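Local coordinates for Non-reducing end alpha-L-arabinofuranosidase BoGH43B (Bacteroides ovatus, PDB 5JOZ), which hydrolyses terminal non-reducing alpha-L-arabinofuranoside residues from xyloglucan side branches, converting S units to X units during xyloglucan degradation, at residues A[387-401]-A[438-451]. Residues are numbered along the deposited sequence; the frame is centred on the assembly and turned at random.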
ATOM      1  N   ALA A 387      12.620   2.484 -22.625  1.00 25.31           N
ATOM      2  CA  ALA A 387      12.559   3.176 -21.352  1.00 23.22           C
ATOM      3  C   ALA A 387      11.516   4.279 -21.425  1.00 25.81           C
ATOM      4  O   ALA A 387      11.280   4.862 -22.492  1.00 27.62           O
ATOM      5  CB  ALA A 387      13.915   3.763 -20.985  1.00 24.28           C
ATOM      6  N   GLY A 388      10.896   4.568 -20.287  1.00 23.51           N
ATOM      7  CA  GLY A 388       9.852   5.567 -20.225  1.00 21.95           C
ATOM      8  C   GLY A 388       9.047   5.428 -18.962  1.00 23.22           C
ATOM      9  O   GLY A 388       9.611   5.148 -17.902  1.00 22.16           O
ATOM     10  N   LEU A 389       7.729   5.620 -19.088  1.00 23.41           N
ATOM     11  CA  LEU A 389       6.789   5.542 -17.978  1.00 21.99           C
ATOM     12  C   LEU A 389       5.845   4.373 -18.135  1.00 23.28           C
ATOM     13  O   LEU A 389       5.493   3.994 -19.249  1.00 25.49           O
ATOM     14  CB  LEU A 389       5.973   6.826 -17.860  1.00 22.84           C
ATOM     15  CG  LEU A 389       6.774   8.116 -17.712  1.00 24.90           C
ATOM     16  CD1 LEU A 389       5.837   9.298 -17.566  1.00 23.12           C
ATOM     17  CD2 LEU A 389       7.770   8.046 -16.557  1.00 25.23           C
ATOM     18  N   VAL A 390       5.434   3.804 -17.003  1.00 24.32           N
ATOM     19  CA  VAL A 390       4.529   2.659 -16.986  1.00 26.34           C
ATOM     20  C   VAL A 390       3.407   2.867 -15.967  1.00 25.02           C
ATOM     21  O   VAL A 390       3.649   3.350 -14.853  1.00 23.57           O
ATOM     22  CB  VAL A 390       5.295   1.349 -16.681  1.00 29.30           C
ATOM     23  CG1 VAL A 390       4.340   0.159 -16.527  1.00 28.51           C
ATOM     24  CG2 VAL A 390       6.301   1.084 -17.795  1.00 28.84           C
ATOM     25  N   VAL A 391       2.191   2.516 -16.382  1.00 23.11           N
ATOM     26  CA  VAL A 391       1.047   2.370 -15.502  1.00 23.26           C
ATOM     27  C   VAL A 391       1.005   0.879 -15.224  1.00 25.43           C
ATOM     28  O   VAL A 391       0.711   0.087 -16.120  1.00 23.78           O
ATOM     29  CB  VAL A 391      -0.262   2.844 -16.183  1.00 26.20           C
ATOM     30  CG1 VAL A 391      -1.443   2.716 -15.243  1.00 26.08           C
ATOM     31  CG2 VAL A 391      -0.128   4.288 -16.659  1.00 25.55           C
ATOM     32  N   ARG A 392       1.341   0.497 -13.994  1.00 28.02           N
ATOM     33  CA  ARG A 392       1.393  -0.902 -13.603  1.00 28.29           C
ATOM     34  C   ARG A 392       0.222  -1.212 -12.713  1.00 28.43           C
ATOM     35  O   ARG A 392      -0.026  -0.482 -11.767  1.00 27.31           O
ATOM     36  CB  ARG A 392       2.682  -1.208 -12.841  1.00 30.07           C
ATOM     37  CG  ARG A 392       2.686  -2.519 -12.036  1.00 26.18           C
ATOM     38  CD  ARG A 392       4.039  -2.647 -11.360  1.00 27.88           C
ATOM     39  NE  ARG A 392       4.152  -3.835 -10.521  1.00 29.76           N
ATOM     40  CZ  ARG A 392       4.407  -5.065 -10.964  1.00 30.45           C
ATOM     41  NH1 ARG A 392       4.604  -5.314 -12.267  1.00 29.77           N
ATOM     42  NH2 ARG A 392       4.483  -6.062 -10.087  1.00 29.82           N
ATOM     43  N   ALA A 393      -0.475  -2.306 -13.024  1.00 32.64           N
ATOM     44  CA  ALA A 393      -1.377  -2.967 -12.082  1.00 28.87           C
ATOM     45  C   ALA A 393      -0.684  -4.200 -11.499  1.00 27.66           C
ATOM     46  O   ALA A 393      -0.609  -4.370 -10.282  1.00 28.25           O
ATOM     47  CB  ALA A 393      -2.667  -3.338 -12.776  1.00 30.81           C
ATOM     48  N   ASP A 394      -0.168  -5.054 -12.371  1.00 27.82           N
ATOM     49  CA  ASP A 394       0.645  -6.206 -11.954  1.00 33.34           C
ATOM     50  C   ASP A 394       1.559  -6.623 -13.126  1.00 30.89           C
ATOM     51  O   ASP A 394       1.660  -5.893 -14.110  1.00 25.12           O
ATOM     52  CB  ASP A 394      -0.251  -7.353 -11.414  1.00 32.78           C
ATOM     53  CG  ASP A 394      -1.261  -7.874 -12.445  1.00 34.61           C
ATOM     54  OD1 ASP A 394      -0.899  -8.017 -13.621  1.00 38.73           O
ATOM     55  OD2 ASP A 394      -2.425  -8.157 -12.077  1.00 39.14           O
ATOM     56  N   ASP A 395       2.206  -7.781 -13.022  1.00 33.20           N
ATOM     57  CA  ASP A 395       3.145  -8.252 -14.060  1.00 37.31           C
ATOM     58  C   ASP A 395       2.500  -8.550 -15.418  1.00 33.80           C
ATOM     59  O   ASP A 395       3.184  -8.542 -16.429  1.00 39.93           O
ATOM     60  CB  ASP A 395       3.906  -9.508 -13.579  1.00 36.07           C
ATOM     61  CG  ASP A 395       4.842  -9.226 -12.400  1.00 38.26           C
ATOM     62  OD1 ASP A 395       5.129  -8.038 -12.133  1.00 40.28           O
ATOM     63  OD2 ASP A 395       5.304 -10.195 -11.744  1.00 36.03           O
ATOM     64  N   LYS A 396       1.202  -8.833 -15.422  1.00 36.61           N
ATOM     65  CA  LYS A 396       0.451  -9.177 -16.629  1.00 33.30           C
ATOM     66  C   LYS A 396      -0.430  -8.037 -17.139  1.00 28.45           C
ATOM     67  O   LYS A 396      -1.039  -8.177 -18.191  1.00 26.87           O
ATOM     68  CB  LYS A 396      -0.438 -10.418 -16.354  1.00 39.62           C
ATOM     69  CG  LYS A 396       0.346 -11.676 -15.983  1.00 45.27           C
ATOM     70  CD  LYS A 396      -0.541 -12.826 -15.534  1.00 47.06           C
ATOM     71  CE  LYS A 396       0.318 -14.030 -15.154  1.00 55.18           C
ATOM     72  NZ  LYS A 396      -0.452 -15.149 -14.533  1.00 58.66           N
ATOM     73  N   ASN A 397      -0.530  -6.929 -16.399  1.00 25.99           N
ATOM     74  CA  ASN A 397      -1.455  -5.848 -16.746  1.00 26.72           C
ATOM     75  C   ASN A 397      -0.823  -4.484 -16.480  1.00 26.79           C
ATOM     76  O   ASN A 397      -0.651  -4.069 -15.332  1.00 29.41           O
ATOM     77  CB  ASN A 397      -2.764  -6.015 -15.975  1.00 28.33           C
ATOM     78  CG  ASN A 397      -3.588  -7.208 -16.468  1.00 31.53           C
ATOM     79  OD1 ASN A 397      -4.393  -7.097 -17.401  1.00 33.71           O
ATOM     80  ND2 ASN A 397      -3.398  -8.354 -15.830  1.00 28.99           N
ATOM     81  N   HIS A 398      -0.469  -3.799 -17.558  1.00 28.06           N
ATOM     82  CA  HIS A 398       0.274  -2.548 -17.473  1.00 30.21           C
ATOM     83  C   HIS A 398       0.313  -1.844 -18.812  1.00 30.44           C
ATOM     84  O   HIS A 398       0.387  -2.504 -19.855  1.00 35.74           O
ATOM     85  CB  HIS A 398       1.722  -2.807 -17.018  1.00 30.58           C
ATOM     86  CG  HIS A 398       2.463  -3.792 -17.873  1.00 34.35           C
ATOM     87  ND1 HIS A 398       3.240  -3.408 -18.946  1.00 39.47           N
ATOM     88  CD2 HIS A 398       2.545  -5.144 -17.818  1.00 37.25           C
ATOM     89  CE1 HIS A 398       3.772  -4.476 -19.514  1.00 34.56           C
ATOM     90  NE2 HIS A 398       3.373  -5.542 -18.843  1.00 42.19           N
ATOM     91  N   TYR A 399       0.293  -0.512 -18.777  1.00 29.65           N
ATOM     92  CA  TYR A 399       0.384   0.316 -19.986  1.00 27.06           C
ATOM     93  C   TYR A 399       1.749   0.965 -20.026  1.00 29.85           C
ATOM     94  O   TYR A 399       2.136   1.621 -19.070  1.00 39.09           O
ATOM     95  CB  TYR A 399      -0.681   1.403 -19.977  1.00 24.34           C
ATOM     96  CG  TYR A 399      -2.109   0.904 -19.808  1.00 26.24           C
ATOM     97  CD1 TYR A 399      -2.591  -0.177 -20.551  1.00 25.71           C
ATOM     98  CD2 TYR A 399      -2.987   1.537 -18.922  1.00 27.95           C
ATOM     99  CE1 TYR A 399      -3.893  -0.619 -20.412  1.00 27.62           C
ATOM    100  CE2 TYR A 399      -4.300   1.102 -18.777  1.00 28.68           C
ATOM    101  CZ  TYR A 399      -4.752   0.030 -19.526  1.00 30.08           C
ATOM    102  OH  TYR A 399      -6.053  -0.397 -19.397  1.00 27.74           O
ATOM    103  N   ASP A 400       2.460   0.813 -21.143  1.00 28.65           N
ATOM    104  CA  ASP A 400       3.852   1.230 -21.257  1.00 29.59           C
ATOM    105  C   ASP A 400       4.026   2.394 -22.226  1.00 27.96           C
ATOM    106  O   ASP A 400       3.855   2.225 -23.431  1.00 29.77           O
ATOM    107  CB  ASP A 400       4.694   0.050 -21.756  1.00 31.93           C
ATOM    108  CG  ASP A 400       4.754  -1.104 -20.778  1.00 33.89           C
ATOM    109  OD1 ASP A 400       4.342  -0.956 -19.603  1.00 35.12           O
ATOM    110  OD2 ASP A 400       5.229  -2.184 -21.191  1.00 39.91           O
ATOM    111  N   LEU A 401       4.401   3.558 -21.708  1.00 25.77           N
ATOM    112  CA  LEU A 401       4.695   4.711 -22.554  1.00 26.92           C
ATOM    113  C   LEU A 401       6.217   4.819 -22.686  1.00 27.93           C
ATOM    114  O   LEU A 401       6.875   5.453 -21.853  1.00 24.40           O
ATOM    115  CB  LEU A 401       4.073   5.983 -21.982  1.00 25.12           C
ATOM    116  CG  LEU A 401       4.411   7.289 -22.703  1.00 25.04           C
ATOM    117  CD1 LEU A 401       3.980   7.235 -24.155  1.00 25.61           C
ATOM    118  CD2 LEU A 401       3.782   8.466 -21.983  1.00 24.92           C
ATOM    119  N   LEU A 438       7.701  12.728 -21.515  1.00 26.23           N
ATOM    120  CA  LEU A 438       6.653  11.727 -21.570  1.00 24.47           C
ATOM    121  C   LEU A 438       5.646  12.085 -20.522  1.00 24.98           C
ATOM    122  O   LEU A 438       6.016  12.450 -19.415  1.00 29.48           O
ATOM    123  CB  LEU A 438       7.214  10.344 -21.278  1.00 23.61           C
ATOM    124  CG  LEU A 438       8.214   9.778 -22.272  1.00 23.34           C
ATOM    125  CD1 LEU A 438       8.641   8.411 -21.778  1.00 24.99           C
ATOM    126  CD2 LEU A 438       7.652   9.677 -23.681  1.00 24.26           C
ATOM    127  N   SER A 439       4.373  11.944 -20.857  1.00 29.06           N
ATOM    128  CA  SER A 439       3.302  12.487 -20.038  1.00 32.11           C
ATOM    129  C   SER A 439       2.113  11.511 -19.984  1.00 35.35           C
ATOM    130  O   SER A 439       1.738  10.918 -20.997  1.00 36.68           O
ATOM    131  CB  SER A 439       2.908  13.852 -20.602  1.00 35.25           C
ATOM    132  OG  SER A 439       2.420  14.708 -19.597  1.00 46.86           O
ATOM    133  N   ILE A 440       1.574  11.305 -18.782  1.00 33.21           N
ATOM    134  CA  ILE A 440       0.379  10.493 -18.568  1.00 30.13           C
ATOM    135  C   ILE A 440      -0.582  11.324 -17.754  1.00 31.16           C
ATOM    136  O   ILE A 440      -0.226  11.798 -16.682  1.00 31.62           O
ATOM    137  CB  ILE A 440       0.664   9.206 -17.775  1.00 34.79           C
ATOM    138  CG1 ILE A 440       1.695   8.341 -18.507  1.00 35.07           C
ATOM    139  CG2 ILE A 440      -0.633   8.429 -17.533  1.00 34.98           C
ATOM    140  CD1 ILE A 440       2.395   7.363 -17.603  1.00 36.27           C
ATOM    141  N   THR A 441      -1.790  11.506 -18.276  1.00 31.44           N
ATOM    142  CA  THR A 441      -2.834  12.232 -17.581  1.00 35.05           C
ATOM    143  C   THR A 441      -3.968  11.251 -17.315  1.00 30.00           C
ATOM    144  O   THR A 441      -4.171  10.295 -18.078  1.00 26.34           O
ATOM    145  CB  THR A 441      -3.328  13.459 -18.380  1.00 36.38           C
ATOM    146  OG1 THR A 441      -4.109  13.039 -19.500  1.00 40.42           O
ATOM    147  CG2 THR A 441      -2.157  14.299 -18.857  1.00 37.77           C
ATOM    148  N   ALA A 442      -4.696  11.488 -16.232  1.00 25.75           N
ATOM    149  CA  ALA A 442      -5.687  10.528 -15.764  1.00 27.10           C
ATOM    150  C   ALA A 442      -6.992  11.183 -15.366  1.00 25.26           C
ATOM    151  O   ALA A 442      -7.011  12.288 -14.827  1.00 27.96           O
ATOM    152  CB  ALA A 442      -5.122   9.742 -14.597  1.00 31.78           C
ATOM    153  N   THR A 443      -8.080  10.495 -15.689  1.00 27.67           N
ATOM    154  CA  THR A 443      -9.406  10.740 -15.114  1.00 30.38           C
ATOM    155  C   THR A 443      -9.843   9.423 -14.487  1.00 30.84           C
ATOM    156  O   THR A 443      -9.143   8.413 -14.639  1.00 23.81           O
ATOM    157  CB  THR A 443     -10.442  11.114 -16.194  1.00 28.30           C
ATOM    158  OG1 THR A 443     -10.686   9.972 -17.028  1.00 29.33           O
ATOM    159  CG2 THR A 443      -9.945  12.278 -17.049  1.00 27.60           C
ATOM    160  N   GLU A 444     -11.010   9.425 -13.838  1.00 30.91           N
ATOM    161  CA  GLU A 444     -11.599   8.212 -13.247  1.00 32.68           C
ATOM    162  C   GLU A 444     -11.664   7.033 -14.215  1.00 31.79           C
ATOM    163  O   GLU A 444     -11.405   5.888 -13.826  1.00 36.43           O
ATOM    164  CB  GLU A 444     -13.004   8.496 -12.717  1.00 41.22           C
ATOM    165  CG  GLU A 444     -13.024   9.245 -11.398  1.00 49.78           C
ATOM    166  CD  GLU A 444     -14.414   9.715 -11.023  1.00 61.55           C
ATOM    167  OE1 GLU A 444     -14.910  10.652 -11.684  1.00 75.44           O
ATOM    168  OE2 GLU A 444     -15.007   9.155 -10.071  1.00 62.13           O
ATOM    169  N   THR A 445     -11.982   7.321 -15.474  1.00 29.62           N
ATOM    170  CA  THR A 445     -12.183   6.295 -16.498  1.00 30.61           C
ATOM    171  C   THR A 445     -10.987   6.090 -17.441  1.00 30.31           C
ATOM    172  O   THR A 445     -10.784   4.980 -17.931  1.00 32.49           O
ATOM    173  CB  THR A 445     -13.412   6.645 -17.374  1.00 32.42           C
ATOM    174  OG1 THR A 445     -13.214   7.930 -17.975  1.00 31.36           O
ATOM    175  CG2 THR A 445     -14.696   6.683 -16.530  1.00 32.72           C
ATOM    176  N   THR A 446     -10.226   7.143 -17.731  1.00 33.32           N
ATOM    177  CA  THR A 446      -9.264   7.102 -18.848  1.00 36.86           C
ATOM    178  C   THR A 446      -7.884   7.643 -18.496  1.00 29.62           C
ATOM    179  O   THR A 446      -7.752   8.667 -17.813  1.00 25.28           O
ATOM    180  CB  THR A 446      -9.788   7.874 -20.084  1.00 39.19           C
ATOM    181  OG1 THR A 446     -10.020   9.241 -19.733  1.00 49.89           O
ATOM    182  CG2 THR A 446     -11.100   7.265 -20.591  1.00 40.35           C
ATOM    183  N   TYR A 447      -6.868   6.922 -18.966  1.00 24.45           N
ATOM    184  CA  TYR A 447      -5.509   7.417 -19.011  1.00 24.29           C
ATOM    185  C   TYR A 447      -5.288   7.895 -20.418  1.00 25.49           C
ATOM    186  O   TYR A 447      -5.676   7.193 -21.360  1.00 23.53           O
ATOM    187  CB  TYR A 447      -4.519   6.293 -18.751  1.00 25.73           C
ATOM    188  CG  TYR A 447      -4.557   5.720 -17.369  1.00 22.96           C
ATOM    189  CD1 TYR A 447      -4.038   6.431 -16.293  1.00 23.83           C
ATOM    190  CD2 TYR A 447      -5.062   4.447 -17.136  1.00 23.71           C
ATOM    191  CE1 TYR A 447      -4.034   5.898 -15.017  1.00 22.74           C
ATOM    192  CE2 TYR A 447      -5.061   3.903 -15.858  1.00 25.51           C
ATOM    193  CZ  TYR A 447      -4.553   4.640 -14.805  1.00 23.42           C
ATOM    194  OH  TYR A 447      -4.564   4.119 -13.535  1.00 30.37           O
ATOM    195  N   THR A 448      -4.681   9.072 -20.560  1.00 28.37           N
ATOM    196  CA  THR A 448      -4.270   9.602 -21.857  1.00 30.97           C
ATOM    197  C   THR A 448      -2.752   9.791 -21.842  1.00 32.55           C
ATOM    198  O   THR A 448      -2.201  10.291 -20.865  1.00 32.16           O
ATOM    199  CB  THR A 448      -4.998  10.918 -22.178  1.00 31.55           C
ATOM    200  OG1 THR A 448      -6.406  10.693 -22.096  1.00 32.67           O
ATOM    201  CG2 THR A 448      -4.661  11.415 -23.597  1.00 33.12           C
ATOM    202  N   PHE A 449      -2.104   9.366 -22.929  1.00 33.36           N
ATOM    203  CA  PHE A 449      -0.643   9.301 -23.050  1.00 33.07           C
ATOM    204  C   PHE A 449      -0.145  10.300 -24.107  1.00 34.84           C
ATOM    205  O   PHE A 449      -0.616  10.270 -25.251  1.00 35.02           O
ATOM    206  CB  PHE A 449      -0.235   7.884 -23.453  1.00 32.96           C
ATOM    207  CG  PHE A 449      -0.679   6.833 -22.487  1.00 36.07           C
ATOM    208  CD1 PHE A 449      -1.921   6.211 -22.628  1.00 36.06           C
ATOM    209  CD2 PHE A 449       0.140   6.465 -21.415  1.00 40.30           C
ATOM    210  CE1 PHE A 449      -2.334   5.245 -21.718  1.00 43.42           C
ATOM    211  CE2 PHE A 449      -0.267   5.493 -20.507  1.00 36.95           C
ATOM    212  CZ  PHE A 449      -1.504   4.882 -20.654  1.00 35.69           C
ATOM    213  N   GLU A 450       0.807  11.158 -23.722  1.00 32.51           N
ATOM    214  CA  GLU A 450       1.266  12.297 -24.530  1.00 34.44           C
ATOM    215  C   GLU A 450       2.797  12.394 -24.549  1.00 36.59           C
ATOM    216  O   GLU A 450       3.457  11.981 -23.594  1.00 36.52           O
ATOM    217  CB  GLU A 450       0.683  13.619 -23.996  1.00 39.93           C
ATOM    218  CG  GLU A 450      -0.848  13.644 -23.821  1.00 48.99           C
ATOM    219  CD  GLU A 450      -1.360  13.341 -22.396  1.00 58.35           C
ATOM    220  OE1 GLU A 450      -0.609  12.789 -21.550  1.00 53.84           O
ATOM    221  OE2 GLU A 450      -2.545  13.659 -22.116  1.00 55.53           O
ATOM    222  N   ILE A 451       3.342  12.958 -25.633  1.00 29.97           N
ATOM    223  CA  ILE A 451       4.781  13.140 -25.811  1.00 33.52           C
ATOM    224  C   ILE A 451       5.112  14.543 -26.325  1.00 34.23           C
ATOM    225  O   ILE A 451       4.309  15.170 -27.019  1.00 32.07           O
ATOM    226  CB  ILE A 451       5.375  12.075 -26.768  1.00 34.63           C
ATOM    227  CG1 ILE A 451       4.780  12.214 -28.179  1.00 37.64           C
ATOM    228  CG2 ILE A 451       5.134  10.679 -26.205  1.00 34.13           C
ATOM    229  CD1 ILE A 451       5.144  11.119 -29.153  1.00 39.04           C
TER
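Leu401, on strand 397-401, packs against the inner face of hairpin 438-451. Its CB lies 4.0 Å from Phe449 CD2. CG, turned anti to the backbone N (chi1 175°), comes 4.1 Å from Leu438 CD2. There the side chain forks: CD1 meets Ile451 CG2, while CD2 presses against the backbone, 3.3 Å from Ser439 O. That carbonyl is already engaged by Glu450 N, so the methyl rests on a paired strand backbone.

Further along, Val391 turns a methyl to each of two rings. CG1 sits over one face of Tyr447, 4.0 Å from the ring centroid and 26° off the normal, which meets the criterion for a CH-pi contact; CG2 lies at the edge of Phe449 and also touches Ile440 CD1. Tyr399 crosses Tyr447 at about a right angle, its CE2 3.8 Å from Tyr447 CD2, and its CB meets Phe449 CZ at 3.6 Å. The two hydroxyls bond elsewhere, Tyr447 OH to Gln365 OE1 and Tyr399 OH to Ser464 O. Were Tyr447 an alanine, Val391 CG1 would probably lose its aromatic face, and Gln365 OE1 its hydroxyl partner.

Each hairpin is paired internally, Leu389 with Leu401 and Ser439 with Glu450, yet no hydrogen bond joins the two. Strand 438-442 passes 8.4 Å from 389-392 and 9.1 Å from 397-401, axis to axis, indicating face-to-face sheets: the apolar interior of a beta-sandwich, as expected for the concanavalin A-like C-terminal domain.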